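Local structure of tyrosine specific protein phosphatase (Trypanosoma cruzi, 4AZ1) at residues Y133-E136 and S142-V145; I153-D156 and A160-V163; I175-R178 and P182-K185. The protein probably removes phosphate from phosphotyrosine side chains of proteins, acting as a protein tyrosine phosphatase. All coordinates share one frame; numbering follows the deposited sequence.

Interaction 1: residues Y133-E136 and S142-V145; sequences YWPE and SIAV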
ATOM      1  N   TYR A 133      -4.310  -3.047   7.269  1.00 33.65           N
ATOM      2  CA  TYR A 133      -2.865  -2.965   7.102  1.00 29.69           C
ATOM      3  C   TYR A 133      -2.112  -3.906   8.047  1.00 34.09           C
ATOM      4  O   TYR A 133      -0.890  -3.811   8.184  1.00 35.47           O
ATOM      5  CB  TYR A 133      -2.393  -1.517   7.250  1.00 30.05           C
ATOM      6  CG  TYR A 133      -2.905  -0.841   8.506  1.00 28.63           C
ATOM      7  CD1 TYR A 133      -2.231  -0.973   9.710  1.00 33.58           C
ATOM      8  CD2 TYR A 133      -4.049  -0.053   8.476  1.00 28.44           C
ATOM      9  CE1 TYR A 133      -2.681  -0.345  10.866  1.00 30.99           C
ATOM     10  CE2 TYR A 133      -4.517   0.585   9.638  1.00 26.14           C
ATOM     11  CZ  TYR A 133      -3.826   0.427  10.821  1.00 32.79           C
ATOM     12  OH  TYR A 133      -4.267   1.049  11.967  1.00 30.61           O
ATOM     13  N   TRP A 134      -2.844  -4.822   8.681  1.00 29.78           N
ATOM     14  CA  TRP A 134      -2.244  -5.791   9.605  1.00 28.82           C
ATOM     15  C   TRP A 134      -2.493  -7.204   9.099  1.00 33.26           C
ATOM     16  O   TRP A 134      -3.449  -7.424   8.361  1.00 33.68           O
ATOM     17  CB  TRP A 134      -2.847  -5.633  11.009  1.00 29.11           C
ATOM     18  CG  TRP A 134      -4.335  -5.787  11.013  1.00 32.69           C
ATOM     19  CD1 TRP A 134      -5.042  -6.953  11.120  1.00 36.24           C
ATOM     20  CD2 TRP A 134      -5.299  -4.738  10.888  1.00 29.12           C
ATOM     21  NE1 TRP A 134      -6.391  -6.689  11.070  1.00 32.68           N
ATOM     22  CE2 TRP A 134      -6.574  -5.341  10.929  1.00 29.69           C
ATOM     23  CE3 TRP A 134      -5.204  -3.347  10.751  1.00 30.90           C
ATOM     24  CZ2 TRP A 134      -7.757  -4.589  10.844  1.00 25.75           C
ATOM     25  CZ3 TRP A 134      -6.379  -2.603  10.661  1.00 30.12           C
ATOM     26  CH2 TRP A 134      -7.635  -3.224  10.711  1.00 25.64           C
ATOM     27  N   PRO A 135      -1.634  -8.168   9.495  1.00 34.58           N
ATOM     28  CA  PRO A 135      -1.863  -9.550   9.051  1.00 40.36           C
ATOM     29  C   PRO A 135      -3.109 -10.109   9.714  1.00 37.85           C
ATOM     30  O   PRO A 135      -3.367  -9.806  10.885  1.00 38.29           O
ATOM     31  CB  PRO A 135      -0.629 -10.321   9.572  1.00 40.87           C
ATOM     32  CG  PRO A 135       0.347  -9.255  10.093  1.00 40.43           C
ATOM     33  CD  PRO A 135      -0.481  -8.049  10.413  1.00 39.27           C
ATOM     34  N   GLU A 136      -3.869 -10.915   8.981  1.00 40.16           N
ATOM     35  CA  GLU A 136      -5.042 -11.551   9.550  1.00 50.75           C
ATOM     36  C   GLU A 136      -4.610 -12.727  10.413  1.00 58.42           C
ATOM     37  O   GLU A 136      -3.703 -13.492  10.017  1.00 46.88           O
ATOM     38  CB  GLU A 136      -5.968 -12.059   8.441  1.00 54.68           C
ATOM     39  CG  GLU A 136      -6.807 -10.996   7.748  1.00 66.59           C
ATOM     40  CD  GLU A 136      -7.784 -11.607   6.752  1.00 82.99           C
ATOM     41  OE1 GLU A 136      -7.338 -12.393   5.882  1.00 77.22           O
ATOM     42  OE2 GLU A 136      -8.995 -11.312   6.851  1.00 89.92           O
ATOM     43  N   SER A 142       2.447 -12.951   8.535  1.00 46.86           N
ATOM     44  CA  SER A 142       3.194 -11.843   7.921  1.00 45.97           C
ATOM     45  C   SER A 142       2.540 -11.412   6.615  1.00 43.60           C
ATOM     46  O   SER A 142       2.150 -12.255   5.814  1.00 44.69           O
ATOM     47  CB  SER A 142       4.627 -12.276   7.575  1.00 47.93           C
ATOM     48  OG  SER A 142       5.424 -12.464   8.724  1.00 68.87           O
ATOM     49  N   ILE A 143       2.442 -10.105   6.389  1.00 40.34           N
ATOM     50  CA  ILE A 143       2.135  -9.590   5.056  1.00 45.67           C
ATOM     51  C   ILE A 143       3.183  -8.539   4.662  1.00 43.88           C
ATOM     52  O   ILE A 143       3.907  -8.021   5.522  1.00 42.34           O
ATOM     53  CB  ILE A 143       0.729  -8.984   4.992  1.00 39.04           C
ATOM     54  CG1 ILE A 143       0.599  -7.860   6.017  1.00 38.98           C
ATOM     55  CG2 ILE A 143      -0.328 -10.052   5.234  1.00 44.27           C
ATOM     56  CD1 ILE A 143      -0.802  -7.250   6.081  1.00 43.32           C
ATOM     57  N   ALA A 144       3.263  -8.218   3.375  1.00 36.85           N
ATOM     58  CA  ALA A 144       4.261  -7.249   2.908  1.00 32.62           C
ATOM     59  C   ALA A 144       3.666  -6.183   1.975  1.00 38.25           C
ATOM     60  O   ALA A 144       2.621  -6.404   1.339  1.00 33.18           O
ATOM     61  CB  ALA A 144       5.427  -7.974   2.233  1.00 34.82           C
ATOM     62  N   VAL A 145       4.308  -5.015   1.931  1.00 37.17           N
ATOM     63  CA  VAL A 145       4.012  -4.024   0.904  1.00 36.74           C
ATOM     64  C   VAL A 145       5.209  -3.963  -0.027  1.00 41.62           C
ATOM     65  O   VAL A 145       6.352  -4.222   0.379  1.00 35.84           O
ATOM     66  CB  VAL A 145       3.667  -2.628   1.471  1.00 37.20           C
ATOM     67  CG1 VAL A 145       2.308  -2.647   2.177  1.00 28.74           C
ATOM     68  CG2 VAL A 145       4.776  -2.118   2.410  1.00 34.61           C
TER
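Pro135 and Ile143 mark the closest backbone approach, their CA atoms 5.7 Å apart, and no hydrogen bond joins the irregular run 133-136 to strand 142-145. The contact is apolar and centres on Ile143. Its longer branch does most of the touching. CD1 lies against the backbone of 133-136, 3.5 Å from Trp134 C and 3.6 Å from Pro135 N, packing on the peptide link between them. Tyr133 O is a further neighbour of CD1, at 4.0 Å. Two torsions put CD1 there: CG1 sits between the backbone N and the carbonyl carbon (chi1 58°), and the branch is then extended (chi2 -177°). The pyrrolidine ring of Pro135 lies beside the branch, with CG 4.3 Å from Ile143 CG1. The shorter branch, CG2, meets Pro135 CA at 4.1 Å.

CB of Trp134 points away from the strand. Within the segment Trp134 CE3 stands 3.8 Å above the Tyr133 ring plane, over the centre, while the edge of the indole faces Tyr133 CE1. Residues 133-135 match the family's YWP motif. Tyr133 OH is hydrogen-bonded to Gln188 and to His225, first residue of the HCSAGIGRTG signature; the indole makes a cation-pi contact with Arg172.

The loop packs against strand 142-145, outermost in the main mixed sheet within this chain. That strand pairs with strand 151-164 through Ile143 and Ile153, while its Ala144 backbone bonds to the second subunit and Ile143 packs on Leu52 there. Tyr133 and Trp134 reach strand 115-118, Trp134 also touches strand 184-191, and Tyr133 and Val145 both pack on helix 101-110.

Interaction 2: residues I153-D156 and A160-V163; sequences ISED and AYEV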
ATOM      1  N   ILE A 153       5.225  -6.566   7.625  1.00 41.03           N
ATOM      2  CA  ILE A 153       4.642  -6.410   8.955  1.00 32.24           C
ATOM      3  C   ILE A 153       4.143  -7.781   9.447  1.00 42.16           C
ATOM      4  O   ILE A 153       3.511  -8.539   8.691  1.00 36.18           O
ATOM      5  CB  ILE A 153       3.565  -5.285   8.974  1.00 37.36           C
ATOM      6  CG1 ILE A 153       2.919  -5.146  10.357  1.00 30.10           C
ATOM      7  CG2 ILE A 153       2.530  -5.511   7.915  1.00 40.36           C
ATOM      8  CD1 ILE A 153       1.932  -3.945  10.434  1.00 35.07           C
ATOM      9  N   SER A 154       4.467  -8.120  10.694  1.00 36.42           N
ATOM     10  CA  SER A 154       4.245  -9.476  11.182  1.00 32.18           C
ATOM     11  C   SER A 154       3.601  -9.463  12.545  1.00 32.62           C
ATOM     12  O   SER A 154       3.717  -8.484  13.293  1.00 38.47           O
ATOM     13  CB  SER A 154       5.570 -10.242  11.302  1.00 39.98           C
ATOM     14  OG  SER A 154       6.379 -10.069  10.162  1.00 54.91           O
ATOM     15  N   GLU A 155       2.940 -10.564  12.883  1.00 39.84           N
ATOM     16  CA  GLU A 155       2.427 -10.746  14.226  1.00 49.38           C
ATOM     17  C   GLU A 155       3.614 -11.050  15.140  1.00 43.40           C
ATOM     18  O   GLU A 155       4.477 -11.836  14.779  1.00 41.78           O
ATOM     19  CB  GLU A 155       1.406 -11.886  14.262  1.00 54.56           C
ATOM     20  CG  GLU A 155       0.820 -12.121  15.654  1.00 69.86           C
ATOM     21  CD  GLU A 155      -0.451 -12.954  15.645  1.00 71.91           C
ATOM     22  OE1 GLU A 155      -0.810 -13.496  14.567  1.00 75.06           O
ATOM     23  OE2 GLU A 155      -1.086 -13.059  16.727  1.00 55.01           O
ATOM     24  N   ASP A 156       3.677 -10.399  16.298  1.00 42.18           N
ATOM     25  CA  ASP A 156       4.759 -10.655  17.248  1.00 44.92           C
ATOM     26  C   ASP A 156       4.675 -12.104  17.725  1.00 48.13           C
ATOM     27  O   ASP A 156       3.674 -12.501  18.331  1.00 46.46           O
ATOM     28  CB  ASP A 156       4.673  -9.675  18.427  1.00 57.13           C
ATOM     29  CG  ASP A 156       5.913  -9.705  19.326  1.00 64.13           C
ATOM     30  OD1 ASP A 156       6.455 -10.809  19.605  1.00 53.81           O
ATOM     31  OD2 ASP A 156       6.336  -8.608  19.765  1.00 68.19           O
ATOM     32  N   ALA A 160       0.596 -12.810  21.395  1.00 50.65           N
ATOM     33  CA  ALA A 160      -0.581 -12.985  20.531  1.00 52.93           C
ATOM     34  C   ALA A 160      -1.573 -11.810  20.549  1.00 56.73           C
ATOM     35  O   ALA A 160      -1.597 -11.007  21.495  1.00 48.80           O
ATOM     36  CB  ALA A 160      -1.297 -14.280  20.877  1.00 55.64           C
ATOM     37  N   TYR A 161      -2.395 -11.723  19.503  1.00 52.22           N
ATOM     38  CA  TYR A 161      -3.450 -10.711  19.430  1.00 56.03           C
ATOM     39  C   TYR A 161      -4.375 -10.883  20.628  1.00 53.49           C
ATOM     40  O   TYR A 161      -4.688 -12.011  21.001  1.00 49.44           O
ATOM     41  CB  TYR A 161      -4.301 -10.908  18.177  1.00 50.02           C
ATOM     42  CG  TYR A 161      -3.715 -10.432  16.863  1.00 47.53           C
ATOM     43  CD1 TYR A 161      -2.426  -9.913  16.779  1.00 43.88           C
ATOM     44  CD2 TYR A 161      -4.468 -10.515  15.693  1.00 37.98           C
ATOM     45  CE1 TYR A 161      -1.904  -9.482  15.556  1.00 46.19           C
ATOM     46  CE2 TYR A 161      -3.962 -10.093  14.468  1.00 39.40           C
ATOM     47  CZ  TYR A 161      -2.678  -9.581  14.404  1.00 46.03           C
ATOM     48  OH  TYR A 161      -2.177  -9.162  13.188  1.00 36.02           O
ATOM     49  N   GLU A 162      -4.821  -9.780  21.227  1.00 44.95           N
ATOM     50  CA  GLU A 162      -5.762  -9.866  22.353  1.00 50.87           C
ATOM     51  C   GLU A 162      -7.123  -9.300  21.961  1.00 48.95           C
ATOM     52  O   GLU A 162      -7.206  -8.221  21.379  1.00 44.06           O
ATOM     53  CB  GLU A 162      -5.213  -9.127  23.577  1.00 53.14           C
ATOM     54  CG  GLU A 162      -3.861  -9.655  24.057  1.00 61.56           C
ATOM     55  CD  GLU A 162      -3.262  -8.805  25.168  1.00 74.86           C
ATOM     56  OE1 GLU A 162      -3.924  -7.831  25.589  1.00 82.95           O
ATOM     57  OE2 GLU A 162      -2.134  -9.109  25.617  1.00 77.15           O
ATOM     58  N   VAL A 163      -8.189 -10.036  22.262  1.00 51.73           N
ATOM     59  CA  VAL A 163      -9.529  -9.567  21.941  1.00 52.80           C
ATOM     60  C   VAL A 163     -10.305  -9.381  23.230  1.00 56.72           C
ATOM     61  O   VAL A 163     -10.431 -10.316  24.023  1.00 56.34           O
ATOM     62  CB  VAL A 163     -10.288 -10.549  21.040  1.00 57.60           C
ATOM     63  CG1 VAL A 163     -11.586  -9.909  20.558  1.00 54.74           C
ATOM     64  CG2 VAL A 163      -9.426 -10.954  19.847  1.00 49.06           C
TER
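Ala160 meets the carboxylate of Glu155 through its backbone, with Ala160 CA 3.8 Å from Glu155 OE2. Its methyl group points away from 153-156. The next residue carries the contact. Tyr161 N donates a weak hydrogen bond to the same OE2, 3.3 Å long and bent to 149° at the hydrogen. The Tyr161 ring then crosses the end of the Glu155 side chain at a slant. The carboxylate is stacked on one ring face, the two planes 26° apart. Glu155 CD stands 3.7 Å above the ring plane, offset toward the rim, and OE2 comes within 3.4 Å of Tyr161 CD1. Glu155 CG and CD both lie 3.8 Å from Tyr161 CE1.

Both segments belong to the one long strand 151-164, which is interrupted here, and Glu155 and Tyr161 meet across the break. Glu155 spans it because CG is anti to its backbone N (chi1 -180°) and the chain beyond is extended. Asp156 OD1 accepts a hydrogen bond from Gly158 N within the interruption. At its far end the ring of Tyr161 is held by a hydrogen bond from OH to Pro135 O, and the side chain also packs on Arg172 and Leu174 of strand 169-177. With Glu162 the strand resumes, and its backbone bonds to Arg171.

Interaction 3: residues I175-R178 and P182-K185; sequences ILQR and PPHK
A beta hairpin joins strand 169-177 to strand 184-191, and this contact is its closing end, next to the turn. Both strands belong to the main mixed sheet of the phosphatase domain. Leu176 and His184 form an antiparallel hydrogen-bonded pair. Leu176 N donates to His184 O and His184 N donates back to Leu176 O, each at 2.7 Å and close to straight at the hydrogen. Each carbonyl oxygen takes a CA-H contact as well: His184 O from Ile175, Leu176 O from Pro183.

Ile175 and Lys185 form the adjoining non-hydrogen-bonded pair. Their side chains run next to each other on the same face of the sheet. Leu176 and His184 occupy the other face, where Leu176 packs on Leu108 and Tyr109 of helix 101-110. The imidazole is held by a hydrogen bond from His184 NE2 to Ile113 O.

The two branches of Ile175 have different partners. CG2 is anti to the backbone N and meets Pro183 CB at 3.7 Å. CG1 runs beside the aliphatic part of Lys185, 3.9 Å from its CG. The lysine chain is extended, and its NZ makes a long, weak ion pair with Asp156. Gln177 lies nearer the turn. It packs on Phe127 of the second subunit, and within the hairpin its CG is 4.1 Å from Pro183 CA.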
ATOM      1  N   ILE A 175       5.325  -6.379  14.348  1.00 39.42           N
ATOM      2  CA  ILE A 175       6.723  -6.097  14.069  1.00 38.96           C
ATOM      3  C   ILE A 175       6.869  -5.609  12.632  1.00 36.75           C
ATOM      4  O   ILE A 175       6.501  -6.320  11.684  1.00 40.71           O
ATOM      5  CB  ILE A 175       7.615  -7.344  14.322  1.00 37.24           C
ATOM      6  CG1 ILE A 175       7.477  -7.813  15.779  1.00 42.88           C
ATOM      7  CG2 ILE A 175       9.060  -7.030  14.024  1.00 42.38           C
ATOM      8  CD1 ILE A 175       8.293  -9.078  16.113  1.00 45.76           C
ATOM      9  N   LEU A 176       7.374  -4.389  12.467  1.00 34.72           N
ATOM     10  CA  LEU A 176       7.668  -3.854  11.140  1.00 37.95           C
ATOM     11  C   LEU A 176       9.130  -4.077  10.825  1.00 51.19           C
ATOM     12  O   LEU A 176       9.996  -3.828  11.681  1.00 46.24           O
ATOM     13  CB  LEU A 176       7.363  -2.358  11.082  1.00 44.37           C
ATOM     14  CG  LEU A 176       5.944  -1.990  10.671  1.00 48.63           C
ATOM     15  CD1 LEU A 176       5.671  -0.506  10.917  1.00 42.64           C
ATOM     16  CD2 LEU A 176       5.762  -2.335   9.210  1.00 50.29           C
ATOM     17  N   GLN A 177       9.417  -4.547   9.609  1.00 44.04           N
ATOM     18  CA  GLN A 177      10.798  -4.739   9.204  1.00 47.57           C
ATOM     19  C   GLN A 177      11.063  -4.367   7.738  1.00 55.27           C
ATOM     20  O   GLN A 177      10.224  -4.616   6.863  1.00 51.02           O
ATOM     21  CB  GLN A 177      11.231  -6.186   9.463  1.00 50.49           C
ATOM     22  CG  GLN A 177      12.745  -6.332   9.593  1.00 66.56           C
ATOM     23  CD  GLN A 177      13.180  -7.763   9.879  1.00 78.73           C
ATOM     24  OE1 GLN A 177      12.346  -8.653  10.073  1.00 85.71           O
ATOM     25  NE2 GLN A 177      14.490  -7.992   9.900  1.00 73.53           N
ATOM     26  N   ARG A 178      12.226  -3.756   7.491  1.00 49.38           N
ATOM     27  CA  ARG A 178      12.772  -3.585   6.144  1.00 55.90           C
ATOM     28  C   ARG A 178      13.990  -4.484   6.069  1.00 59.78           C
ATOM     29  O   ARG A 178      14.633  -4.738   7.090  1.00 63.77           O
ATOM     30  CB  ARG A 178      13.232  -2.145   5.880  1.00 54.46           C
ATOM     31  CG  ARG A 178      12.233  -1.051   6.220  1.00 62.44           C
ATOM     32  CD  ARG A 178      12.734   0.314   5.744  1.00 68.52           C
ATOM     33  NE  ARG A 178      12.331   0.587   4.367  1.00 74.23           N
ATOM     34  CZ  ARG A 178      11.329   1.392   4.031  1.00 75.38           C
ATOM     35  NH1 ARG A 178      10.633   2.022   4.967  1.00 75.01           N
ATOM     36  NH2 ARG A 178      11.024   1.577   2.758  1.00 84.67           N
ATOM     37  N   PRO A 182      17.117  -2.978  11.384  1.00 63.59           N
ATOM     38  CA  PRO A 182      16.559  -3.551  12.614  1.00 60.36           C
ATOM     39  C   PRO A 182      15.031  -3.486  12.654  1.00 55.36           C
ATOM     40  O   PRO A 182      14.442  -2.492  12.212  1.00 56.49           O
ATOM     41  CB  PRO A 182      17.175  -2.685  13.721  1.00 70.95           C
ATOM     42  CG  PRO A 182      17.610  -1.428  13.042  1.00 75.75           C
ATOM     43  CD  PRO A 182      18.008  -1.837  11.660  1.00 71.46           C
ATOM     44  N   PRO A 183      14.394  -4.557  13.156  1.00 47.23           N
ATOM     45  CA  PRO A 183      12.932  -4.603  13.276  1.00 50.23           C
ATOM     46  C   PRO A 183      12.405  -3.553  14.255  1.00 50.77           C
ATOM     47  O   PRO A 183      13.134  -3.124  15.151  1.00 55.65           O
ATOM     48  CB  PRO A 183      12.654  -6.017  13.805  1.00 52.23           C
ATOM     49  CG  PRO A 183      13.975  -6.513  14.369  1.00 62.51           C
ATOM     50  CD  PRO A 183      15.047  -5.810  13.595  1.00 59.06           C
ATOM     51  N   HIS A 184      11.158  -3.134  14.068  1.00 44.69           N
ATOM     52  CA  HIS A 184      10.525  -2.195  14.981  1.00 39.55           C
ATOM     53  C   HIS A 184       9.187  -2.746  15.459  1.00 48.99           C
ATOM     54  O   HIS A 184       8.286  -3.010  14.646  1.00 46.89           O
ATOM     55  CB  HIS A 184      10.318  -0.824  14.321  1.00 43.93           C
ATOM     56  CG  HIS A 184       9.502   0.126  15.150  1.00 45.88           C
ATOM     57  ND1 HIS A 184       9.993   0.733  16.289  1.00 51.42           N
ATOM     58  CD2 HIS A 184       8.228   0.562  15.018  1.00 42.68           C
ATOM     59  CE1 HIS A 184       9.059   1.502  16.816  1.00 50.72           C
ATOM     60  NE2 HIS A 184       7.977   1.420  16.066  1.00 45.65           N
ATOM     61  N   LYS A 185       9.061  -2.921  16.772  1.00 42.00           N
ATOM     62  CA  LYS A 185       7.820  -3.398  17.375  1.00 41.10           C
ATOM     63  C   LYS A 185       6.883  -2.234  17.657  1.00 43.34           C
ATOM     64  O   LYS A 185       7.325  -1.149  18.031  1.00 46.58           O
ATOM     65  CB  LYS A 185       8.110  -4.131  18.683  1.00 45.90           C
ATOM     66  CG  LYS A 185       8.940  -5.393  18.510  1.00 44.96           C
ATOM     67  CD  LYS A 185       9.139  -6.107  19.834  1.00 57.46           C
ATOM     68  CE  LYS A 185       9.870  -7.424  19.624  1.00 65.42           C
ATOM     69  NZ  LYS A 185       9.989  -8.195  20.888  1.00 76.34           N
TER

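In the fold
Along the chain the three contacts follow in series, and none crosses another. Interaction 1 comes first and closes the short loop that leads into the edge strand 142-145. Interaction 2 spans the break within strand 151-164, the next strand of the sheet. Interaction 3 closes the turn between strands 169-177 and 184-191. Interactions 1 and 2 join where the neighbouring strands 142-145 and 151-164 pair, and Pro135 packs against Ile153. Interactions 2 and 3 touch where Ile175 N probably bonds to Ser154 O and Ile153 packs on Leu176. Interactions 1 and 3 do not touch, and strand 151-164 lies between their strands in the sheet.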